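Local coordinates for protein allantoicase (Saccharomyces cerevisiae, PDB 1O59) that catalyses the hydrolysis of allantoate to (S)-ureidoglycolate and urea, letting yeast use purines as a secondary nitrogen source, at residues A122-D132 and R173-D184; E58-P66 and G185-Y193. All blocks are in the same frame, centred on the assembly; numbering follows the deposited sequence.

Contact 1: A122-D132 and R173-D184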
loop_
_atom_site.group_PDB
_atom_site.type_symbol
_atom_site.label_atom_id
_atom_site.label_comp_id
_atom_site.label_asym_id
_atom_site.label_seq_id
_atom_site.Cartn_x
_atom_site.Cartn_y
_atom_site.Cartn_z
ATOM N N ALA A 122 -5.591 22.033 4.492
ATOM C CA ALA A 122 -5.771 21.687 5.911
ATOM C C ALA A 122 -4.672 22.341 6.770
ATOM O O ALA A 122 -3.489 22.072 6.515
ATOM C CB ALA A 122 -5.680 20.194 6.076
ATOM N N PRO A 123 -5.033 23.186 7.748
ATOM C CA PRO A 123 -4.041 23.796 8.636
ATOM C C PRO A 123 -3.442 22.832 9.633
ATOM O O PRO A 123 -2.274 22.966 9.989
ATOM C CB PRO A 123 -4.843 24.868 9.394
ATOM C CG PRO A 123 -6.130 24.953 8.714
ATOM C CD PRO A 123 -6.398 23.655 8.060
ATOM N N PHE A 124 -4.258 21.907 10.121
ATOM C CA PHE A 124 -3.835 20.951 11.112
ATOM C C PHE A 124 -4.627 19.678 10.885
ATOM O O PHE A 124 -5.793 19.708 10.507
ATOM C CB PHE A 124 -4.094 21.413 12.539
ATOM C CG PHE A 124 -3.325 22.639 12.961
ATOM C CD1 PHE A 124 -3.883 23.899 12.825
ATOM C CD2 PHE A 124 -2.078 22.529 13.544
ATOM C CE1 PHE A 124 -3.199 25.048 13.239
ATOM C CE2 PHE A 124 -1.381 23.650 13.946
ATOM C CZ PHE A 124 -1.936 24.915 13.802
ATOM N N VAL A 125 -3.970 18.559 11.156
ATOM C CA VAL A 125 -4.543 17.250 11.003
ATOM C C VAL A 125 -4.245 16.477 12.289
ATOM O O VAL A 125 -3.203 16.681 12.934
ATOM C CB VAL A 125 -3.919 16.561 9.758
ATOM C CG1 VAL A 125 -3.975 15.081 9.850
ATOM C CG2 VAL A 125 -4.614 17.021 8.438
ATOM N N SER A 126 -5.189 15.635 12.694
ATOM C CA SER A 126 -4.898 14.567 13.647
ATOM C C SER A 126 -5.541 13.267 13.109
ATOM O O SER A 126 -6.405 13.299 12.214
ATOM C CB SER A 126 -5.314 14.927 15.095
ATOM O OG SER A 126 -6.716 14.922 15.317
ATOM N N ILE A 127 -5.050 12.136 13.625
ATOM C CA ILE A 127 -5.560 10.830 13.258
ATOM C C ILE A 127 -5.896 9.985 14.476
ATOM O O ILE A 127 -5.131 9.899 15.442
ATOM C CB ILE A 127 -4.567 10.096 12.356
ATOM C CG1 ILE A 127 -4.103 11.009 11.206
ATOM C CG2 ILE A 127 -5.220 8.830 11.762
ATOM C CD1 ILE A 127 -2.875 10.479 10.446
ATOM N N GLU A 128 -7.078 9.373 14.399
ATOM C CA GLU A 128 -7.578 8.411 15.388
ATOM C C GLU A 128 -7.870 7.102 14.688
ATOM O O GLU A 128 -7.963 7.044 13.444
ATOM C CB GLU A 128 -8.846 8.927 16.027
ATOM C CG GLU A 128 -8.737 10.364 16.530
ATOM C CD GLU A 128 -9.939 10.827 17.348
ATOM O OE1 GLU A 128 -11.001 10.186 17.307
ATOM O OE2 GLU A 128 -9.830 11.869 18.030
ATOM N N ALA A 129 -7.975 6.041 15.486
ATOM C CA ALA A 129 -8.273 4.711 14.957
ATOM C C ALA A 129 -9.174 3.941 15.889
ATOM O O ALA A 129 -9.283 4.243 17.063
ATOM C CB ALA A 129 -6.991 3.931 14.700
ATOM N N LEU A 130 -9.854 2.951 15.337
ATOM C CA LEU A 130 -10.537 1.972 16.167
ATOM C C LEU A 130 -10.503 0.534 15.630
ATOM O O LEU A 130 -10.197 0.266 14.461
ATOM C CB LEU A 130 -11.975 2.429 16.492
ATOM C CG LEU A 130 -13.182 2.407 15.534
ATOM C CD1 LEU A 130 -13.613 0.986 15.071
ATOM C CD2 LEU A 130 -14.348 3.096 16.258
ATOM N N TYR A 131 -10.830 -0.370 16.534
ATOM C CA TYR A 131 -10.892 -1.779 16.267
ATOM C C TYR A 131 -12.346 -2.250 16.338
ATOM O O TYR A 131 -12.962 -2.234 17.406
ATOM C CB TYR A 131 -10.071 -2.550 17.297
ATOM C CG TYR A 131 -10.046 -4.002 16.980
ATOM C CD1 TYR A 131 -9.262 -4.464 15.944
ATOM C CD2 TYR A 131 -10.826 -4.914 17.681
ATOM C CE1 TYR A 131 -9.235 -5.793 15.606
ATOM C CE2 TYR A 131 -10.800 -6.263 17.354
ATOM C CZ TYR A 131 -9.998 -6.687 16.303
ATOM O OH TYR A 131 -9.912 -7.999 15.928
ATOM N N ASP A 132 -12.871 -2.680 15.193
ATOM C CA ASP A 132 -14.230 -3.190 15.096
ATOM C C ASP A 132 -14.245 -4.608 14.536
ATOM O O ASP A 132 -13.512 -4.938 13.615
ATOM C CB ASP A 132 -15.055 -2.255 14.240
ATOM C CG ASP A 132 -16.425 -2.776 13.967
ATOM O OD1 ASP A 132 -17.131 -3.151 14.926
ATOM O OD2 ASP A 132 -16.877 -2.837 12.800
ATOM N N ARG A 173 -4.092 -3.203 17.686
ATOM C CA ARG A 173 -4.385 -3.247 16.262
ATOM C C ARG A 173 -5.710 -2.587 16.024
ATOM O O ARG A 173 -6.523 -2.491 16.933
ATOM C CB ARG A 173 -4.354 -4.669 15.692
ATOM C CG ARG A 173 -5.499 -5.584 16.086
ATOM C CD ARG A 173 -5.166 -7.043 15.808
ATOM N NE ARG A 173 -6.174 -8.027 16.192
ATOM C CZ ARG A 173 -6.412 -8.413 17.437
ATOM N NH1 ARG A 173 -5.746 -7.879 18.465
ATOM N NH2 ARG A 173 -7.342 -9.335 17.675
ATOM N N PHE A 174 -5.904 -2.119 14.791
ATOM C CA PHE A 174 -7.083 -1.348 14.393
ATOM C C PHE A 174 -7.597 -1.775 13.014
ATOM O O PHE A 174 -6.872 -2.416 12.255
ATOM C CB PHE A 174 -6.737 0.145 14.371
ATOM C CG PHE A 174 -6.238 0.668 15.686
ATOM C CD1 PHE A 174 -7.118 0.918 16.714
ATOM C CD2 PHE A 174 -4.886 0.875 15.915
ATOM C CE1 PHE A 174 -6.677 1.385 17.923
ATOM C CE2 PHE A 174 -4.454 1.350 17.147
ATOM C CZ PHE A 174 -5.355 1.608 18.129
ATOM N N THR A 175 -8.843 -1.386 12.720
ATOM C CA THR A 175 -9.570 -1.742 11.486
ATOM C C THR A 175 -10.088 -0.540 10.695
ATOM O O THR A 175 -10.389 -0.668 9.515
ATOM C CB THR A 175 -10.821 -2.571 11.825
ATOM O OG1 THR A 175 -11.661 -1.801 12.691
ATOM C CG2 THR A 175 -10.519 -3.855 12.624
ATOM N N HIS A 176 -10.257 0.590 11.377
ATOM C CA HIS A 176 -10.841 1.815 10.843
ATOM C C HIS A 176 -9.989 3.032 11.263
ATOM O O HIS A 176 -9.448 3.061 12.354
ATOM C CB HIS A 176 -12.237 2.032 11.424
ATOM C CG HIS A 176 -13.280 1.100 10.894
ATOM N ND1 HIS A 176 -13.359 -0.221 11.275
ATOM C CD2 HIS A 176 -14.314 1.315 10.045
ATOM C CE1 HIS A 176 -14.386 -0.786 10.669
ATOM N NE2 HIS A 176 -14.984 0.125 9.918
ATOM N N ILE A 177 -9.933 4.039 10.394
ATOM C CA ILE A 177 -9.167 5.260 10.622
ATOM C C ILE A 177 -10.083 6.463 10.525
ATOM O O ILE A 177 -10.970 6.496 9.680
ATOM C CB ILE A 177 -8.019 5.367 9.549
ATOM C CG1 ILE A 177 -7.050 4.166 9.683
ATOM C CG2 ILE A 177 -7.291 6.729 9.634
ATOM C CD1 ILE A 177 -6.480 3.995 11.044
ATOM N N LYS A 178 -9.850 7.433 11.404
ATOM C CA LYS A 178 -10.511 8.740 11.360
ATOM C C LYS A 178 -9.467 9.820 11.136
ATOM O O LYS A 178 -8.522 9.995 11.923
ATOM C CB LYS A 178 -11.278 9.054 12.658
ATOM C CG LYS A 178 -12.399 10.087 12.469
ATOM C CD LYS A 178 -12.772 10.861 13.717
ATOM C CE LYS A 178 -13.252 9.985 14.827
ATOM N NZ LYS A 178 -13.747 10.743 15.988
ATOM N N LEU A 179 -9.655 10.554 10.054
ATOM C CA LEU A 179 -8.834 11.712 9.759
ATOM C C LEU A 179 -9.600 12.948 10.179
ATOM O O LEU A 179 -10.750 13.123 9.813
ATOM C CB LEU A 179 -8.526 11.736 8.264
ATOM C CG LEU A 179 -7.905 12.997 7.665
ATOM C CD1 LEU A 179 -6.499 13.208 8.149
ATOM C CD2 LEU A 179 -7.967 12.832 6.141
ATOM N N LYS A 180 -8.959 13.790 10.972
ATOM C CA LYS A 180 -9.548 15.047 11.412
ATOM C C LYS A 180 -8.744 16.200 10.805
ATOM O O LYS A 180 -7.529 16.217 10.888
ATOM C CB LYS A 180 -9.503 15.154 12.940
ATOM C CG LYS A 180 -10.243 14.084 13.739
ATOM C CD LYS A 180 -10.413 14.590 15.196
ATOM C CE LYS A 180 -11.359 13.714 16.035
ATOM N NZ LYS A 180 -11.343 14.055 17.522
HETATM N N MSE A 181 -9.440 17.155 10.201
HETATM C CA MSE A 181 -8.865 18.397 9.663
HETATM C C MSE A 181 -9.469 19.594 10.414
HETATM O O MSE A 181 -10.703 19.769 10.444
HETATM C CB MSE A 181 -9.219 18.475 8.166
HETATM C CG MSE A 181 -9.096 19.851 7.498
HETATM SE SE MSE A 181 -9.109 19.702 5.527
HETATM C CE MSE A 181 -10.772 19.051 5.315
ATOM N N TYR A 182 -8.600 20.410 10.997
ATOM C CA TYR A 182 -9.020 21.516 11.833
ATOM C C TYR A 182 -8.814 22.873 11.143
ATOM O O TYR A 182 -7.651 23.277 10.958
ATOM C CB TYR A 182 -8.208 21.544 13.130
ATOM C CG TYR A 182 -8.207 20.275 13.966
ATOM C CD1 TYR A 182 -7.373 19.199 13.647
ATOM C CD2 TYR A 182 -8.978 20.188 15.127
ATOM C CE1 TYR A 182 -7.329 18.061 14.441
ATOM C CE2 TYR A 182 -8.951 19.051 15.928
ATOM C CZ TYR A 182 -8.122 17.996 15.590
ATOM O OH TYR A 182 -8.103 16.874 16.390
ATOM N N PRO A 183 -9.885 23.604 10.798
ATOM C CA PRO A 183 -11.288 23.237 11.015
ATOM C C PRO A 183 -11.987 22.780 9.738
ATOM O O PRO A 183 -13.069 22.197 9.804
ATOM C CB PRO A 183 -11.901 24.543 11.484
ATOM C CG PRO A 183 -11.155 25.545 10.709
ATOM C CD PRO A 183 -9.732 25.053 10.621
ATOM N N ASP A 184 -11.328 23.039 8.610
ATOM C CA ASP A 184 -11.836 22.806 7.279
ATOM C C ASP A 184 -10.719 23.131 6.261
ATOM O O ASP A 184 -9.703 23.733 6.624
ATOM C CB ASP A 184 -13.107 23.641 7.006
ATOM C CG ASP A 184 -12.931 25.120 7.254
ATOM O OD1 ASP A 184 -12.247 25.790 6.473
ATOM O OD2 ASP A 184 -13.499 25.729 8.178
#
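Strands 124-130 and 176-182 form an antiparallel pair, axes 158° apart, in a five-stranded sheet that faces a second antiparallel sheet, consistent with the jelly-roll beta-sandwich of the galactose-binding-domain clan. S126, E128 and L130 face K180, K178 and H176 as hydrogen-bonded pairs. Side chains alternate between two faces. On the face bearing S126, E128, K178 and K180, E128 runs alongside K178, pointing the same way, and crosses K180 at a slant. Each carboxylate oxygen takes one lysine in a salt bridge: K180 NZ lies 2.7 Å from E128 OE2 and K178 NZ 3.1 Å from E128 OE1, each ammonium meeting its oxygen from above the carboxylate plane. E128 has CG anti to the carbonyl carbon (chi1 -49°) and an extended chain beyond it; K178 has a second anionic partner in E141. Next along this face, Y182 OH donates to S126 OG at 2.6 Å, the ring turning its edge to the strand with F124 O in its plane. The other face is apolar. V125 CG1 meets L179 CD1 at 3.6 Å, I127 and I177 touch through their CG2 methyls, and A129 CB sits over one face of the F174 ring, 3.8 Å from its centroid and 23° off the normal, a CH-pi contact. A classic beta bulge ends the ladder: T175 and H176 both face L130, and L130 O accepts both backbone N-H groups, T175 N at 2.8 Å. Beyond it, D132 N donates to T175 OG1 at 2.9 Å. Strand 147-154 flanks 124-130, strand 94-99 flanks 176-182, and F190 and L192 of strand 186-196 pack against the apolar face at I127 and I177.

Contact 2: E58-P66 and G185-Y193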
loop_
_atom_site.group_PDB
_atom_site.type_symbol
_atom_site.label_atom_id
_atom_site.label_comp_id
_atom_site.label_asym_id
_atom_site.label_seq_id
_atom_site.Cartn_x
_atom_site.Cartn_y
_atom_site.Cartn_z
ATOM N N GLU A 58 -13.407 10.627 -1.206
ATOM C CA GLU A 58 -12.931 9.403 -1.857
ATOM C C GLU A 58 -11.609 9.572 -2.590
ATOM O O GLU A 58 -10.880 8.578 -2.798
ATOM C CB GLU A 58 -13.971 8.916 -2.866
ATOM C CG GLU A 58 -14.200 7.436 -2.796
ATOM C CD GLU A 58 -15.096 6.943 -3.911
ATOM O OE1 GLU A 58 -16.156 7.625 -4.181
ATOM O OE2 GLU A 58 -14.743 5.867 -4.499
ATOM N N ASN A 59 -11.315 10.808 -3.000
ATOM C CA ASN A 59 -10.048 11.099 -3.673
ATOM C C ASN A 59 -8.830 10.822 -2.809
ATOM O O ASN A 59 -7.781 10.457 -3.332
ATOM C CB ASN A 59 -9.997 12.536 -4.195
ATOM C CG ASN A 59 -10.975 12.795 -5.330
ATOM O OD1 ASN A 59 -11.699 13.793 -5.316
ATOM N ND2 ASN A 59 -11.014 11.903 -6.299
ATOM N N LEU A 60 -8.982 10.944 -1.494
ATOM C CA LEU A 60 -7.850 10.829 -0.551
ATOM C C LEU A 60 -7.093 9.538 -0.647
ATOM O O LEU A 60 -5.890 9.532 -0.386
ATOM C CB LEU A 60 -8.336 10.941 0.887
ATOM C CG LEU A 60 -8.969 12.249 1.316
ATOM C CD1 LEU A 60 -9.635 12.099 2.664
ATOM C CD2 LEU A 60 -7.932 13.338 1.386
ATOM N N ILE A 61 -7.789 8.443 -0.978
ATOM C CA ILE A 61 -7.179 7.092 -0.949
ATOM C C ILE A 61 -6.889 6.485 -2.314
ATOM O O ILE A 61 -6.473 5.299 -2.401
ATOM C CB ILE A 61 -8.010 6.090 -0.133
ATOM C CG1 ILE A 61 -9.439 5.976 -0.651
ATOM C CG2 ILE A 61 -8.051 6.482 1.338
ATOM C CD1 ILE A 61 -10.206 4.814 0.013
ATOM N N GLN A 62 -7.072 7.286 -3.374
ATOM C CA GLN A 62 -6.820 6.793 -4.730
ATOM C C GLN A 62 -5.321 6.516 -4.943
ATOM O O GLN A 62 -4.460 7.218 -4.434
ATOM C CB GLN A 62 -7.386 7.754 -5.810
ATOM C CG GLN A 62 -8.905 7.924 -5.720
ATOM C CD GLN A 62 -9.664 6.561 -5.769
ATOM O OE1 GLN A 62 -9.496 5.780 -6.733
ATOM N NE2 GLN A 62 -10.455 6.269 -4.726
ATOM N N PRO A 63 -5.021 5.495 -5.721
ATOM C CA PRO A 63 -3.635 5.087 -5.971
ATOM C C PRO A 63 -2.773 6.085 -6.755
ATOM O O PRO A 63 -1.534 6.049 -6.669
ATOM C CB PRO A 63 -3.798 3.804 -6.787
ATOM C CG PRO A 63 -5.174 3.816 -7.290
ATOM C CD PRO A 63 -5.995 4.645 -6.419
ATOM N N THR A 64 -3.430 6.945 -7.516
ATOM C CA THR A 64 -2.762 7.881 -8.407
ATOM C C THR A 64 -2.149 9.028 -7.619
ATOM O O THR A 64 -2.544 9.318 -6.487
ATOM C CB THR A 64 -3.792 8.469 -9.363
ATOM O OG1 THR A 64 -4.949 8.854 -8.614
ATOM C CG2 THR A 64 -4.367 7.424 -10.287
ATOM N N ALA A 65 -1.181 9.690 -8.221
ATOM C CA ALA A 65 -0.686 10.933 -7.653
ATOM C C ALA A 65 -1.667 11.982 -8.099
ATOM O O ALA A 65 -2.255 11.833 -9.173
ATOM C CB ALA A 65 0.737 11.258 -8.137
ATOM N N PRO A 66 -1.860 13.023 -7.297
ATOM C CA PRO A 66 -2.837 14.049 -7.617
ATOM C C PRO A 66 -2.390 14.933 -8.782
ATOM O O PRO A 66 -1.184 15.113 -9.015
ATOM C CB PRO A 66 -2.962 14.856 -6.325
ATOM C CG PRO A 66 -1.926 14.358 -5.396
ATOM C CD PRO A 66 -1.139 13.309 -6.044
ATOM N N GLY A 185 -10.904 22.708 5.006
ATOM C CA GLY A 185 -9.931 22.978 3.941
ATOM C C GLY A 185 -9.812 21.861 2.920
ATOM O O GLY A 185 -10.760 21.133 2.655
ATOM N N GLY A 186 -8.622 21.701 2.369
ATOM C CA GLY A 186 -8.398 20.678 1.363
ATOM C C GLY A 186 -7.214 19.789 1.678
ATOM O O GLY A 186 -6.194 20.231 2.252
ATOM N N ILE A 187 -7.375 18.527 1.306
ATOM C CA ILE A 187 -6.302 17.562 1.317
ATOM C C ILE A 187 -6.416 16.702 0.047
ATOM O O ILE A 187 -7.472 16.139 -0.240
ATOM C CB ILE A 187 -6.379 16.660 2.573
ATOM C CG1 ILE A 187 -6.175 17.482 3.872
ATOM C CG2 ILE A 187 -5.330 15.529 2.492
ATOM C CD1 ILE A 187 -6.519 16.696 5.145
ATOM N N ALA A 188 -5.298 16.560 -0.656
ATOM C CA ALA A 188 -5.233 15.776 -1.884
ATOM C C ALA A 188 -5.208 14.270 -1.584
ATOM O O ALA A 188 -6.100 13.533 -2.044
ATOM C CB ALA A 188 -4.011 16.201 -2.711
ATOM N N ARG A 189 -4.230 13.829 -0.785
ATOM C CA ARG A 189 -4.060 12.403 -0.492
ATOM C C ARG A 189 -3.803 12.111 0.948
ATOM O O ARG A 189 -3.128 12.899 1.649
ATOM C CB ARG A 189 -2.910 11.784 -1.290
ATOM C CG ARG A 189 -3.165 11.657 -2.797
ATOM C CD ARG A 189 -4.312 10.751 -3.170
ATOM N NE ARG A 189 -4.445 10.655 -4.638
ATOM C CZ ARG A 189 -5.095 11.526 -5.406
ATOM N NH1 ARG A 189 -5.752 12.558 -4.893
ATOM N NH2 ARG A 189 -5.131 11.329 -6.708
ATOM N N PHE A 190 -4.291 10.948 1.380
ATOM C CA PHE A 190 -3.993 10.435 2.736
ATOM C C PHE A 190 -3.585 8.969 2.702
ATOM O O PHE A 190 -4.392 8.109 2.365
ATOM C CB PHE A 190 -5.201 10.645 3.648
ATOM C CG PHE A 190 -5.056 10.070 5.052
ATOM C CD1 PHE A 190 -3.832 10.134 5.761
ATOM C CD2 PHE A 190 -6.167 9.507 5.688
ATOM C CE1 PHE A 190 -3.721 9.617 7.054
ATOM C CE2 PHE A 190 -6.064 9.019 6.990
ATOM C CZ PHE A 190 -4.837 9.074 7.671
ATOM N N ARG A 191 -2.322 8.698 3.019
ATOM C CA ARG A 191 -1.809 7.333 3.141
ATOM C C ARG A 191 -1.593 7.008 4.616
ATOM O O ARG A 191 -1.041 7.811 5.333
ATOM C CB ARG A 191 -0.445 7.217 2.441
ATOM C CG ARG A 191 -0.336 7.825 1.053
ATOM C CD ARG A 191 -1.413 7.375 0.100
ATOM N NE ARG A 191 -1.229 7.809 -1.298
ATOM C CZ ARG A 191 -2.181 7.681 -2.232
ATOM N NH1 ARG A 191 -3.376 7.199 -1.893
ATOM N NH2 ARG A 191 -1.961 8.054 -3.490
ATOM N N LEU A 192 -1.997 5.835 5.074
ATOM C CA LEU A 192 -1.670 5.427 6.438
ATOM C C LEU A 192 -0.976 4.050 6.468
ATOM O O LEU A 192 -1.551 3.029 6.055
ATOM C CB LEU A 192 -2.910 5.453 7.354
ATOM C CG LEU A 192 -2.526 5.427 8.840
ATOM C CD1 LEU A 192 -1.971 6.776 9.352
ATOM C CD2 LEU A 192 -3.696 5.002 9.660
ATOM N N TYR A 193 0.271 4.040 6.950
ATOM C CA TYR A 193 1.085 2.823 6.922
ATOM C C TYR A 193 0.944 1.977 8.175
ATOM O O TYR A 193 1.157 2.477 9.301
ATOM C CB TYR A 193 2.579 3.143 6.612
ATOM C CG TYR A 193 2.683 3.849 5.284
ATOM C CD1 TYR A 193 2.385 3.164 4.107
ATOM C CD2 TYR A 193 3.007 5.205 5.201
ATOM C CE1 TYR A 193 2.429 3.794 2.873
ATOM C CE2 TYR A 193 3.050 5.842 3.975
ATOM C CZ TYR A 193 2.757 5.119 2.808
ATOM O OH TYR A 193 2.759 5.697 1.575
#
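L60 and I187 make the apolar centre, where L60 CD2 approaches I187 CG2 to 3.6 Å; CB of L60 also lies near CB of F190. A short distance away, P66 rests its CG on A188 CB at 3.9 Å. Beside the leucine, the backbones join: F190 N donates to L60 O at 2.8 Å, nearly straight at 176°, fixing the loop to the strand just past the bulge at A188 and R189. Outward from there, two arginines bind loop carbonyls. R191, bent at chi2 (-52°), presents its end to Q62 O, which lies in the guanidinium plane and accepts from both NH1 and NH2 at 2.8 Å. Both bonds are bent, NH2 coming nearly in line with the C=O and NH1 from above the carbonyl plane. R189 works side-on: NE bonds to T64 O at 3.0 Å and NH2 to T64 OG1 at 3.1 Å, both oxygens tilted 20° from its plane. P66 covers one face of this guanidinium and Q62 CB the opposite one, while NH1 bonds to A188 O and forms a salt bridge with D81. A leucine in place of R189 would probably leave T64 O and OG1 without these donors and D81 without its cation, setting the 62-66 turn freer to move. The polar edge of the contact thus rests on directed hydrogen bonds to neutral oxygens, and the counter-charge of R189 is D81, outside both segments.

In the fold
From the N terminus, the chain passes through 58-66, in the loop between strands 45-49 and 83-84, before it reaches 122-132. Contact 1 then pairs that segment with 173-184, closing a loop of 40 intervening residues. The chain runs on directly into 185-193, which returns to 58-66 and closes the longer loop of contact 2, 118 residues between its ends, with contact 1 wholly within it. Their centres lie about 13 Å apart. Contact 1 builds the middle of the five-stranded sheet; contact 2 fixes the loop to strand 186-196 of the facing sheet. A probable backbone hydrogen bond from A122 N to G186 O (2.9 Å) and packing of I127 CD1 on F190 CE1 (3.6 Å) join them, all within the first allantoicase repeat.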